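Local coordinates for protein histidinol-phosphate aminotransferase (PDB 3FTB) that probably transfers amino groups with pyridoxal 5'-phosphate as cofactor, acting as a histidinol-phosphate aminotransferase, at residues L38-S43 and F217-I222; E136-K141 and I167-L172; G80-N85 and E233-I238. All coordinates share one frame; numbering follows the deposited sequence.

Three contacts between chain segments distant in sequence are spread around the mixed seven-stranded sheet of a fold-type I aminotransferase; only contact 3 includes one of its strands. The segments run in the order 38-43, 80-85, 136-141, 167-172, 217-222, 233-238, so contacts 1 and 3 interleave while contact 2 falls between the halves of both. Contact 3 lays helix 232-239 on edge strand 80-84; contact 2 pairs two helices, its centre about 25 Å from that of contact 3. Contact 1, 37 Å from contact 2 between centres, comes within about 5 Å of contact 3 by nearest atoms. Remote parts of the chain are thus gathered around one sheet, and segments of contacts 1 and 3 also reach the second subunit.

Contact 1: residues L38-S43 and F217-I222; sequences LGIPKS and FAMPGI
I40 and A218 mark the closest backbone approach, 5.4 Å between their CA atoms, where two irregular loops pass with no hydrogen bond between them. A218, in a left-handed backbone conformation (phi 64°), turns its methyl toward the other loop, and its CB sits 3.3 Å from G39 O. That carbonyl finds its polar partner in the hydroxyl of Y264, so the methyl only closes in beside it. The ring of P41 fills the next position: its CD lies 3.2 Å from F217 O, while its CG stands at the edge of the F217 ring, near the ring plane, 4.2 Å from CD2. M219 completes the apolar patch. Its chain bends at the thioether (chi3 -61°), and SD meets two neighbours, I40 CG2 at 4.0 Å and P41 CD at 4.1 Å; the I40 side chain crosses it at about a right angle, whereas P41 meets it tip to tip. Segment 217-222 belongs to the loop joining strands 207-212 and 225-229, which in fold-type I enzymes carries the cofactor-binding lysine. Helix 262-285 borders the contact through Y264, helix 42-45 through F44 and L45, helix 249-257 through A254, and L55 of the second subunit packs on I40.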
ATOM      1  N   LEU A  38       9.987 -23.435  -0.436  1.00 60.12           N
ATOM      2  CA  LEU A  38       9.583 -24.088   0.803  1.00 58.17           C
ATOM      3  C   LEU A  38       8.296 -23.504   1.381  1.00 62.23           C
ATOM      4  O   LEU A  38       7.938 -23.781   2.527  1.00 67.95           O
ATOM      5  CB  LEU A  38      10.720 -24.033   1.819  1.00 47.89           C
ATOM      6  CG  LEU A  38      11.843 -24.971   1.379  1.00 46.64           C
ATOM      7  CD1 LEU A  38      13.221 -24.441   1.752  1.00 45.35           C
ATOM      8  CD2 LEU A  38      11.606 -26.364   1.944  1.00 51.84           C
ATOM      9  N   GLY A  39       7.612 -22.696   0.569  1.00 54.43           N
ATOM     10  CA  GLY A  39       6.289 -22.187   0.885  1.00 43.58           C
ATOM     11  C   GLY A  39       6.170 -21.200   2.031  1.00 42.33           C
ATOM     12  O   GLY A  39       7.164 -20.771   2.615  1.00 45.20           O
ATOM     13  N   ILE A  40       4.921 -20.855   2.342  1.00 46.02           N
ATOM     14  CA  ILE A  40       4.563 -19.905   3.392  1.00 50.22           C
ATOM     15  C   ILE A  40       4.942 -20.432   4.772  1.00 40.66           C
ATOM     16  O   ILE A  40       4.669 -21.589   5.085  1.00 42.79           O
ATOM     17  CB  ILE A  40       3.039 -19.632   3.348  1.00 57.88           C
ATOM     18  CG1 ILE A  40       2.632 -19.124   1.955  1.00 60.90           C
ATOM     19  CG2 ILE A  40       2.617 -18.668   4.453  1.00 53.00           C
ATOM     20  CD1 ILE A  40       1.144 -19.266   1.643  1.00 64.98           C
ATOM     21  N   PRO A  41       5.581 -19.587   5.601  1.00 41.92           N
ATOM     22  CA  PRO A  41       5.959 -19.991   6.961  1.00 39.16           C
ATOM     23  C   PRO A  41       4.781 -20.575   7.734  1.00 49.92           C
ATOM     24  O   PRO A  41       3.661 -20.044   7.714  1.00 43.88           O
ATOM     25  CB  PRO A  41       6.413 -18.679   7.606  1.00 29.80           C
ATOM     26  CG  PRO A  41       6.909 -17.875   6.471  1.00 35.21           C
ATOM     27  CD  PRO A  41       6.023 -18.216   5.296  1.00 42.32           C
ATOM     28  N   LYS A  42       5.040 -21.682   8.415  1.00 56.81           N
ATOM     29  CA  LYS A  42       3.987 -22.369   9.128  1.00 54.77           C
ATOM     30  C   LYS A  42       3.440 -21.469  10.225  1.00 53.61           C
ATOM     31  O   LYS A  42       2.342 -21.691  10.730  1.00 51.81           O
ATOM     32  CB  LYS A  42       4.507 -23.694   9.681  1.00 56.59           C
ATOM     33  CG  LYS A  42       4.874 -24.688   8.585  1.00 61.62           C
ATOM     34  CD  LYS A  42       5.123 -26.094   9.125  1.00 65.48           C
ATOM     35  CE  LYS A  42       5.479 -27.080   8.011  1.00 61.99           C
ATOM     36  NZ  LYS A  42       6.839 -26.833   7.457  1.00 60.87           N
ATOM     37  N   SER A  43       4.201 -20.434  10.573  1.00 50.26           N
ATOM     38  CA  SER A  43       3.819 -19.529  11.653  1.00 42.87           C
ATOM     39  C   SER A  43       2.816 -18.462  11.205  1.00 46.61           C
ATOM     40  O   SER A  43       2.285 -17.707  12.023  1.00 46.21           O
ATOM     41  CB  SER A  43       5.058 -18.868  12.258  1.00 45.83           C
ATOM     42  OG  SER A  43       5.732 -18.057  11.309  1.00 43.61           O
ATOM     43  N   PHE A 217      10.707 -15.136   2.448  1.00 34.46           N
ATOM     44  CA  PHE A 217       9.621 -15.616   3.303  1.00 31.10           C
ATOM     45  C   PHE A 217       8.407 -16.054   2.499  1.00 25.88           C
ATOM     46  O   PHE A 217       7.347 -16.345   3.071  1.00 25.32           O
ATOM     47  CB  PHE A 217       9.227 -14.561   4.357  1.00 38.47           C
ATOM     48  CG  PHE A 217      10.220 -14.434   5.483  1.00 40.18           C
ATOM     49  CD1 PHE A 217      11.194 -13.448   5.459  1.00 39.06           C
ATOM     50  CD2 PHE A 217      10.196 -15.319   6.549  1.00 42.27           C
ATOM     51  CE1 PHE A 217      12.122 -13.335   6.480  1.00 36.86           C
ATOM     52  CE2 PHE A 217      11.119 -15.219   7.573  1.00 46.93           C
ATOM     53  CZ  PHE A 217      12.092 -14.219   7.536  1.00 45.07           C
ATOM     54  N   ALA A 218       8.579 -16.091   1.178  1.00 29.30           N
ATOM     55  CA  ALA A 218       7.620 -16.689   0.245  1.00 33.75           C
ATOM     56  C   ALA A 218       6.256 -16.001   0.183  1.00 41.26           C
ATOM     57  O   ALA A 218       5.287 -16.584  -0.339  1.00 34.68           O
ATOM     58  CB  ALA A 218       7.443 -18.189   0.534  1.00 33.77           C
ATOM     59  N   MET A 219       6.181 -14.768   0.689  1.00 44.85           N
ATOM     60  CA  MET A 219       4.897 -14.071   0.806  1.00 48.33           C
ATOM     61  C   MET A 219       4.816 -12.765  -0.012  1.00 50.22           C
ATOM     62  O   MET A 219       4.744 -11.683   0.570  1.00 50.36           O
ATOM     63  CB  MET A 219       4.560 -13.808   2.293  1.00 45.16           C
ATOM     64  CG  MET A 219       4.242 -15.076   3.128  1.00 44.54           C
ATOM     65  SD  MET A 219       3.772 -14.849   4.889  1.00 37.32           S
ATOM     66  CE  MET A 219       5.258 -14.071   5.514  1.00 42.35           C
ATOM     67  N   PRO A 220       4.825 -12.859  -1.363  1.00 46.57           N
ATOM     68  CA  PRO A 220       4.681 -11.625  -2.158  1.00 45.15           C
ATOM     69  C   PRO A 220       3.289 -10.965  -2.122  1.00 42.58           C
ATOM     70  O   PRO A 220       3.202  -9.739  -2.236  1.00 38.05           O
ATOM     71  CB  PRO A 220       5.023 -12.085  -3.587  1.00 36.11           C
ATOM     72  CG  PRO A 220       4.850 -13.575  -3.563  1.00 34.71           C
ATOM     73  CD  PRO A 220       5.312 -13.973  -2.198  1.00 31.22           C
ATOM     74  N   GLY A 221       2.225 -11.749  -1.962  1.00 45.36           N
ATOM     75  CA  GLY A 221       0.875 -11.207  -1.989  1.00 46.94           C
ATOM     76  C   GLY A 221       0.505 -10.383  -0.764  1.00 47.61           C
ATOM     77  O   GLY A 221      -0.573  -9.771  -0.699  1.00 40.55           O
ATOM     78  N   ILE A 222       1.404 -10.363   0.212  1.00 46.54           N
ATOM     79  CA  ILE A 222       1.148  -9.663   1.465  1.00 50.54           C
ATOM     80  C   ILE A 222       1.626  -8.211   1.360  1.00 51.40           C
ATOM     81  O   ILE A 222       1.106  -7.315   2.036  1.00 49.81           O
ATOM     82  CB  ILE A 222       1.814 -10.404   2.653  1.00 52.81           C
ATOM     83  CG1 ILE A 222       0.839 -10.541   3.822  1.00 46.35           C
ATOM     84  CG2 ILE A 222       3.146  -9.753   3.052  1.00 52.74           C
ATOM     85  CD1 ILE A 222       1.254 -11.592   4.813  1.00 49.05           C
TER

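Contact 2: residues E136-K141 and I167-L172; sequences EDIISK and IHVLKL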
ATOM      1  N   GLU A 136      36.759   0.626  -7.510  1.00 39.16           N
ATOM      2  CA  GLU A 136      37.576   1.792  -7.802  1.00 40.00           C
ATOM      3  C   GLU A 136      36.833   2.794  -8.677  1.00 37.54           C
ATOM      4  O   GLU A 136      37.140   3.988  -8.662  1.00 32.06           O
ATOM      5  CB  GLU A 136      38.876   1.365  -8.482  1.00 38.60           C
ATOM      6  CG  GLU A 136      40.069   2.177  -8.038  1.00 38.15           C
ATOM      7  CD  GLU A 136      40.379   1.969  -6.577  1.00 36.83           C
ATOM      8  OE1 GLU A 136      40.472   0.798  -6.148  1.00 41.52           O
ATOM      9  OE2 GLU A 136      40.519   2.976  -5.855  1.00 38.23           O
ATOM     10  N   ASP A 137      35.866   2.303  -9.450  1.00 46.50           N
ATOM     11  CA  ASP A 137      35.026   3.167 -10.279  1.00 46.60           C
ATOM     12  C   ASP A 137      33.948   3.847  -9.442  1.00 43.97           C
ATOM     13  O   ASP A 137      33.689   5.040  -9.599  1.00 47.27           O
ATOM     14  CB  ASP A 137      34.372   2.379 -11.413  1.00 51.48           C
ATOM     15  CG  ASP A 137      33.667   3.276 -12.413  1.00 61.02           C
ATOM     16  OD1 ASP A 137      34.302   4.233 -12.904  1.00 62.27           O
ATOM     17  OD2 ASP A 137      32.478   3.030 -12.710  1.00 62.93           O
ATOM     18  N   ILE A 138      33.312   3.082  -8.558  1.00 37.61           N
ATOM     19  CA  ILE A 138      32.360   3.668  -7.627  1.00 35.98           C
ATOM     20  C   ILE A 138      33.032   4.823  -6.887  1.00 42.25           C
ATOM     21  O   ILE A 138      32.467   5.915  -6.778  1.00 41.48           O
ATOM     22  CB  ILE A 138      31.820   2.630  -6.620  1.00 33.29           C
ATOM     23  CG1 ILE A 138      31.015   1.551  -7.345  1.00 32.57           C
ATOM     24  CG2 ILE A 138      30.966   3.313  -5.543  1.00 27.79           C
ATOM     25  CD1 ILE A 138      30.538   0.438  -6.440  1.00 35.66           C
ATOM     26  N   ILE A 139      34.247   4.576  -6.397  1.00 45.34           N
ATOM     27  CA  ILE A 139      35.056   5.611  -5.762  1.00 46.66           C
ATOM     28  C   ILE A 139      35.206   6.829  -6.671  1.00 43.20           C
ATOM     29  O   ILE A 139      34.895   7.952  -6.274  1.00 38.63           O
ATOM     30  CB  ILE A 139      36.474   5.106  -5.438  1.00 48.30           C
ATOM     31  CG1 ILE A 139      36.434   3.826  -4.595  1.00 52.70           C
ATOM     32  CG2 ILE A 139      37.267   6.195  -4.742  1.00 50.43           C
ATOM     33  CD1 ILE A 139      36.448   4.060  -3.110  1.00 58.75           C
ATOM     34  N   SER A 140      35.683   6.596  -7.891  1.00 44.11           N
ATOM     35  CA  SER A 140      36.020   7.683  -8.807  1.00 42.48           C
ATOM     36  C   SER A 140      34.804   8.448  -9.316  1.00 46.46           C
ATOM     37  O   SER A 140      34.944   9.381 -10.102  1.00 59.42           O
ATOM     38  CB  SER A 140      36.824   7.145  -9.988  1.00 47.01           C
ATOM     39  OG  SER A 140      36.048   6.243 -10.754  1.00 53.06           O
ATOM     40  N   LYS A 141      33.617   8.049  -8.871  1.00 40.04           N
ATOM     41  CA  LYS A 141      32.370   8.668  -9.320  1.00 44.52           C
ATOM     42  C   LYS A 141      31.564   9.267  -8.168  1.00 44.78           C
ATOM     43  O   LYS A 141      30.552   9.934  -8.387  1.00 42.49           O
ATOM     44  CB  LYS A 141      31.484   7.637 -10.029  1.00 44.51           C
ATOM     45  CG  LYS A 141      31.908   7.267 -11.431  1.00 44.33           C
ATOM     46  CD  LYS A 141      31.082   6.107 -11.939  1.00 36.75           C
ATOM     47  CE  LYS A 141      31.328   5.921 -13.414  1.00 44.84           C
ATOM     48  NZ  LYS A 141      32.711   6.363 -13.708  1.00 58.79           N
ATOM     49  N   ILE A 167      34.382  -0.893   2.177  1.00 30.31           N
ATOM     50  CA  ILE A 167      34.553  -0.040   3.349  1.00 34.42           C
ATOM     51  C   ILE A 167      35.186   1.290   2.960  1.00 37.41           C
ATOM     52  O   ILE A 167      34.919   2.322   3.577  1.00 36.80           O
ATOM     53  CB  ILE A 167      35.378  -0.718   4.474  1.00 66.68           C
ATOM     54  CG1 ILE A 167      34.712  -2.031   4.917  1.00 69.49           C
ATOM     55  CG2 ILE A 167      35.541   0.226   5.673  1.00 51.70           C
ATOM     56  CD1 ILE A 167      33.192  -1.948   5.120  1.00 63.43           C
ATOM     57  N   HIS A 168      36.014   1.268   1.925  1.00 34.98           N
ATOM     58  CA  HIS A 168      36.578   2.505   1.397  1.00 34.71           C
ATOM     59  C   HIS A 168      35.490   3.371   0.789  1.00 42.05           C
ATOM     60  O   HIS A 168      35.537   4.595   0.886  1.00 48.34           O
ATOM     61  CB  HIS A 168      37.675   2.198   0.388  1.00 36.06           C
ATOM     62  CG  HIS A 168      38.705   1.252   0.916  1.00 47.64           C
ATOM     63  ND1 HIS A 168      39.771   1.666   1.682  1.00 48.89           N
ATOM     64  CD2 HIS A 168      38.808  -0.097   0.825  1.00 60.27           C
ATOM     65  CE1 HIS A 168      40.501   0.618   2.024  1.00 58.40           C
ATOM     66  NE2 HIS A 168      39.936  -0.464   1.517  1.00 66.15           N
ATOM     67  N   VAL A 169      34.496   2.733   0.179  1.00 39.32           N
ATOM     68  CA  VAL A 169      33.334   3.470  -0.311  1.00 40.59           C
ATOM     69  C   VAL A 169      32.522   4.010   0.872  1.00 34.61           C
ATOM     70  O   VAL A 169      32.137   5.177   0.896  1.00 30.43           O
ATOM     71  CB  VAL A 169      32.427   2.601  -1.237  1.00 32.41           C
ATOM     72  CG1 VAL A 169      31.350   3.452  -1.902  1.00 35.33           C
ATOM     73  CG2 VAL A 169      33.240   1.922  -2.285  1.00 36.33           C
ATOM     74  N   LEU A 170      32.276   3.159   1.864  1.00 30.14           N
ATOM     75  CA  LEU A 170      31.495   3.551   3.019  1.00 27.04           C
ATOM     76  C   LEU A 170      32.144   4.725   3.744  1.00 42.60           C
ATOM     77  O   LEU A 170      31.479   5.710   4.068  1.00 50.14           O
ATOM     78  CB  LEU A 170      31.306   2.374   3.974  1.00 31.99           C
ATOM     79  CG  LEU A 170      30.315   1.303   3.522  1.00 33.09           C
ATOM     80  CD1 LEU A 170      29.829   0.514   4.721  1.00 38.65           C
ATOM     81  CD2 LEU A 170      29.136   1.914   2.775  1.00 31.89           C
ATOM     82  N   LYS A 171      33.448   4.620   3.988  1.00 41.02           N
ATOM     83  CA  LYS A 171      34.190   5.683   4.669  1.00 34.17           C
ATOM     84  C   LYS A 171      34.197   7.004   3.913  1.00 30.15           C
ATOM     85  O   LYS A 171      34.254   8.048   4.532  1.00 39.46           O
ATOM     86  CB  LYS A 171      35.629   5.252   4.961  1.00 39.08           C
ATOM     87  CG  LYS A 171      35.804   4.470   6.253  1.00 48.74           C
ATOM     88  CD  LYS A 171      37.206   3.864   6.353  1.00 52.24           C
ATOM     89  CE  LYS A 171      37.467   3.303   7.743  1.00 54.45           C
ATOM     90  NZ  LYS A 171      36.192   3.009   8.463  1.00 47.46           N
ATOM     91  N   LEU A 172      34.162   6.962   2.578  1.00 33.76           N
ATOM     92  CA  LEU A 172      34.069   8.183   1.767  1.00 35.25           C
ATOM     93  C   LEU A 172      32.652   8.752   1.741  1.00 41.30           C
ATOM     94  O   LEU A 172      32.460   9.967   1.858  1.00 41.15           O
ATOM     95  CB  LEU A 172      34.526   7.939   0.327  1.00 49.24           C
ATOM     96  CG  LEU A 172      36.014   7.838  -0.013  1.00 58.41           C
ATOM     97  CD1 LEU A 172      36.173   7.655  -1.512  1.00 61.43           C
ATOM     98  CD2 LEU A 172      36.781   9.064   0.460  1.00 64.63           C
TER
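I139 is the side chain that bridges to V169, L172 and H168, and it can be traced outward from its backbone. CB branches on the flank of its helix without touching the partner helix. With CG1 beside the backbone N (chi1 -55°), the other branch, CG2, stands anti to that N and ends against L172 CD1 at 3.7 Å, the two side chains crossing at about a right angle. Beyond CG1, an unusual second torsion, chi2 -91°, swings CD1 across to the neighbouring helix. This terminal methyl lies 3.9 Å from V169 CG2, the same distance from L172 CD1, and 4.1 Å from H168 CB. L172 CD1 thus touches both branches of a single isoleucine. Deeper in, I138 CG2 meets V169 CG1 at 3.7 Å, giving V169 one methyl for each isoleucine. The axes of segments 136-141 and 167-172 run nearly parallel, 14° apart in direction and 9.8 Å apart at closest approach. Helix 163-176 belongs to the beta-alpha-beta crossover between the adjacent parallel strands 147-151 and 179-183. Helix 135-141, on the connection from strand 121-126 to 147-151, passes strand 100-105 on the way, and I138 packs there on L102 and I104.

Contact 3: residues G80-N85 and E233-I238; sequences GIVLGN and EIAAKI
G80 and A235 bring together the flat groups of this contact, which are backbone peptides, since no aromatic ring takes part. The A235 methyl lies over one face of the G80-I81 peptide, displaced toward G80 CA and I81 N: its CB is 3.9 Å from G80 CA and 4.4 Å from I81 N. Because G80 has no side chain, the methyl can settle directly on the strand backbone. The second flat group is the carbonyl of A235; V82 CG1 comes at its edge, on the side of A235 CA, ending 3.8 Å from A235 O.

V82 carries the contact from the strand side. With chi1 at -73°, its CG1 stands beside the backbone N and sits between A235 and I238, which are one turn apart. There it lies 3.9 Å from A235 CB and 4.0 Å from I238 CG2, so a single methyl touches both helix residues. The I238 branch that answers is the one anti to its own backbone N. F208 of strand 207-212, two strands in from the edge strand 80-84, packs on V82 and I238 alike.

The axes of strand 80-84 and helix 233-238 approach to 7.5 Å and run nearly parallel, with a crossing angle of 21°. The helix follows strand 225-229, whose G227 and T229 share backbone hydrogen bonds with V82 and G80.

No hydrogen bond links the two segments. On the strand, G80, V82 and G84 bond to strand 225-229, N246 bonds to L83 O, and K239 adds one weak bond to I81 O; the helix keeps bonds of its own, such as K237 N to E233 O at 3.0 Å. Cohesion across the interface itself is therefore apolar, resting on the buried fit of methyl groups against one another and against backbone.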
ATOM      1  N   GLY A  80      16.192   4.366  12.287  1.00 27.65           N
ATOM      2  CA  GLY A  80      15.052   4.705  11.460  1.00 21.36           C
ATOM      3  C   GLY A  80      14.500   3.425  10.842  1.00 32.41           C
ATOM      4  O   GLY A  80      15.260   2.544  10.405  1.00 25.09           O
ATOM      5  N   ILE A  81      13.175   3.315  10.821  1.00 41.54           N
ATOM      6  CA  ILE A  81      12.501   2.197  10.180  1.00 32.50           C
ATOM      7  C   ILE A  81      11.376   2.752   9.314  1.00 34.09           C
ATOM      8  O   ILE A  81      10.561   3.547   9.773  1.00 32.55           O
ATOM      9  CB  ILE A  81      11.936   1.208  11.214  1.00 31.95           C
ATOM     10  CG1 ILE A  81      13.053   0.667  12.109  1.00 31.09           C
ATOM     11  CG2 ILE A  81      11.208   0.062  10.511  1.00 37.94           C
ATOM     12  CD1 ILE A  81      12.542  -0.057  13.333  1.00 26.05           C
ATOM     13  N   VAL A  82      11.350   2.354   8.049  1.00 34.28           N
ATOM     14  CA  VAL A  82      10.299   2.795   7.151  1.00 33.96           C
ATOM     15  C   VAL A  82       9.562   1.576   6.637  1.00 30.30           C
ATOM     16  O   VAL A  82      10.185   0.618   6.199  1.00 29.94           O
ATOM     17  CB  VAL A  82      10.834   3.676   5.988  1.00 40.97           C
ATOM     18  CG1 VAL A  82      11.231   5.060   6.508  1.00 36.29           C
ATOM     19  CG2 VAL A  82      12.004   3.016   5.295  1.00 38.84           C
ATOM     20  N   LEU A  83       8.234   1.608   6.731  1.00 33.57           N
ATOM     21  CA  LEU A  83       7.393   0.481   6.333  1.00 34.63           C
ATOM     22  C   LEU A  83       6.872   0.703   4.921  1.00 35.79           C
ATOM     23  O   LEU A  83       6.522   1.817   4.541  1.00 33.32           O
ATOM     24  CB  LEU A  83       6.231   0.292   7.318  1.00 20.11           C
ATOM     25  CG  LEU A  83       6.723   0.206   8.763  1.00 24.30           C
ATOM     26  CD1 LEU A  83       5.565   0.168   9.746  1.00 25.39           C
ATOM     27  CD2 LEU A  83       7.647  -0.987   8.959  1.00 24.29           C
ATOM     28  N   GLY A  84       6.841  -0.359   4.132  1.00 35.70           N
ATOM     29  CA  GLY A  84       6.394  -0.228   2.765  1.00 27.90           C
ATOM     30  C   GLY A  84       5.444  -1.319   2.338  1.00 46.11           C
ATOM     31  O   GLY A  84       5.575  -2.479   2.743  1.00 52.08           O
ATOM     32  N   ASN A  85       4.469  -0.927   1.526  1.00 55.53           N
ATOM     33  CA  ASN A  85       3.623  -1.859   0.810  1.00 58.06           C
ATOM     34  C   ASN A  85       4.512  -2.556  -0.225  1.00 51.38           C
ATOM     35  O   ASN A  85       4.473  -2.233  -1.413  1.00 55.10           O
ATOM     36  CB  ASN A  85       2.483  -1.086   0.141  1.00 63.82           C
ATOM     37  CG  ASN A  85       1.313  -1.970  -0.253  1.00 67.41           C
ATOM     38  OD1 ASN A  85       0.896  -2.859   0.495  1.00 71.29           O
ATOM     39  ND2 ASN A  85       0.760  -1.709  -1.430  1.00 61.94           N
ATOM     40  N   GLU A 233      16.800  11.254  10.177  1.00 44.46           N
ATOM     41  CA  GLU A 233      16.200  12.327   9.384  1.00 45.30           C
ATOM     42  C   GLU A 233      15.734  11.860   7.994  1.00 42.70           C
ATOM     43  O   GLU A 233      14.745  12.365   7.453  1.00 44.73           O
ATOM     44  CB  GLU A 233      17.130  13.550   9.301  1.00 44.82           C
ATOM     45  CG  GLU A 233      16.494  14.775   8.609  1.00 59.66           C
ATOM     46  CD  GLU A 233      15.043  15.071   9.056  1.00 67.52           C
ATOM     47  OE1 GLU A 233      14.175  15.354   8.191  1.00 55.09           O
ATOM     48  OE2 GLU A 233      14.767  15.029  10.275  1.00 77.67           O
ATOM     49  N   ILE A 234      16.429  10.879   7.431  1.00 33.50           N
ATOM     50  CA  ILE A 234      16.069  10.365   6.114  1.00 31.63           C
ATOM     51  C   ILE A 234      14.845   9.459   6.186  1.00 34.76           C
ATOM     52  O   ILE A 234      14.123   9.303   5.199  1.00 35.67           O
ATOM     53  CB  ILE A 234      17.256   9.642   5.449  1.00 35.23           C
ATOM     54  CG1 ILE A 234      18.145  10.668   4.756  1.00 44.67           C
ATOM     55  CG2 ILE A 234      16.787   8.615   4.439  1.00 32.15           C
ATOM     56  CD1 ILE A 234      19.150  10.056   3.825  1.00 51.09           C
ATOM     57  N   ALA A 235      14.608   8.875   7.357  1.00 33.93           N
ATOM     58  CA  ALA A 235      13.387   8.107   7.590  1.00 37.44           C
ATOM     59  C   ALA A 235      12.206   9.058   7.782  1.00 37.82           C
ATOM     60  O   ALA A 235      11.099   8.813   7.293  1.00 33.81           O
ATOM     61  CB  ALA A 235      13.556   7.198   8.806  1.00 38.22           C
ATOM     62  N   ALA A 236      12.450  10.148   8.499  1.00 30.26           N
ATOM     63  CA  ALA A 236      11.428  11.161   8.672  1.00 32.77           C
ATOM     64  C   ALA A 236      11.005  11.712   7.318  1.00 33.44           C
ATOM     65  O   ALA A 236       9.834  11.985   7.091  1.00 43.15           O
ATOM     66  CB  ALA A 236      11.930  12.280   9.577  1.00 33.96           C
ATOM     67  N   LYS A 237      11.963  11.865   6.415  1.00 32.84           N
ATOM     68  CA  LYS A 237      11.675  12.401   5.088  1.00 35.72           C
ATOM     69  C   LYS A 237      10.866  11.429   4.209  1.00 41.19           C
ATOM     70  O   LYS A 237      10.028  11.841   3.395  1.00 34.17           O
ATOM     71  CB  LYS A 237      12.982  12.783   4.389  1.00 44.53           C
ATOM     72  CG  LYS A 237      13.764  13.901   5.056  1.00 48.29           C
ATOM     73  CD  LYS A 237      15.130  14.059   4.393  1.00 58.25           C
ATOM     74  CE  LYS A 237      15.915  15.231   4.958  1.00 56.69           C
ATOM     75  NZ  LYS A 237      17.229  15.374   4.288  1.00 58.13           N
ATOM     76  N   ILE A 238      11.133  10.135   4.369  1.00 37.84           N
ATOM     77  CA  ILE A 238      10.419   9.115   3.624  1.00 35.32           C
ATOM     78  C   ILE A 238       9.014   8.928   4.175  1.00 34.44           C
ATOM     79  O   ILE A 238       8.071   8.696   3.415  1.00 34.00           O
ATOM     80  CB  ILE A 238      11.177   7.778   3.626  1.00 28.72           C
ATOM     81  CG1 ILE A 238      12.476   7.919   2.831  1.00 29.03           C
ATOM     82  CG2 ILE A 238      10.304   6.703   3.029  1.00 34.35           C
ATOM     83  CD1 ILE A 238      13.455   6.813   3.070  1.00 35.48           C
TER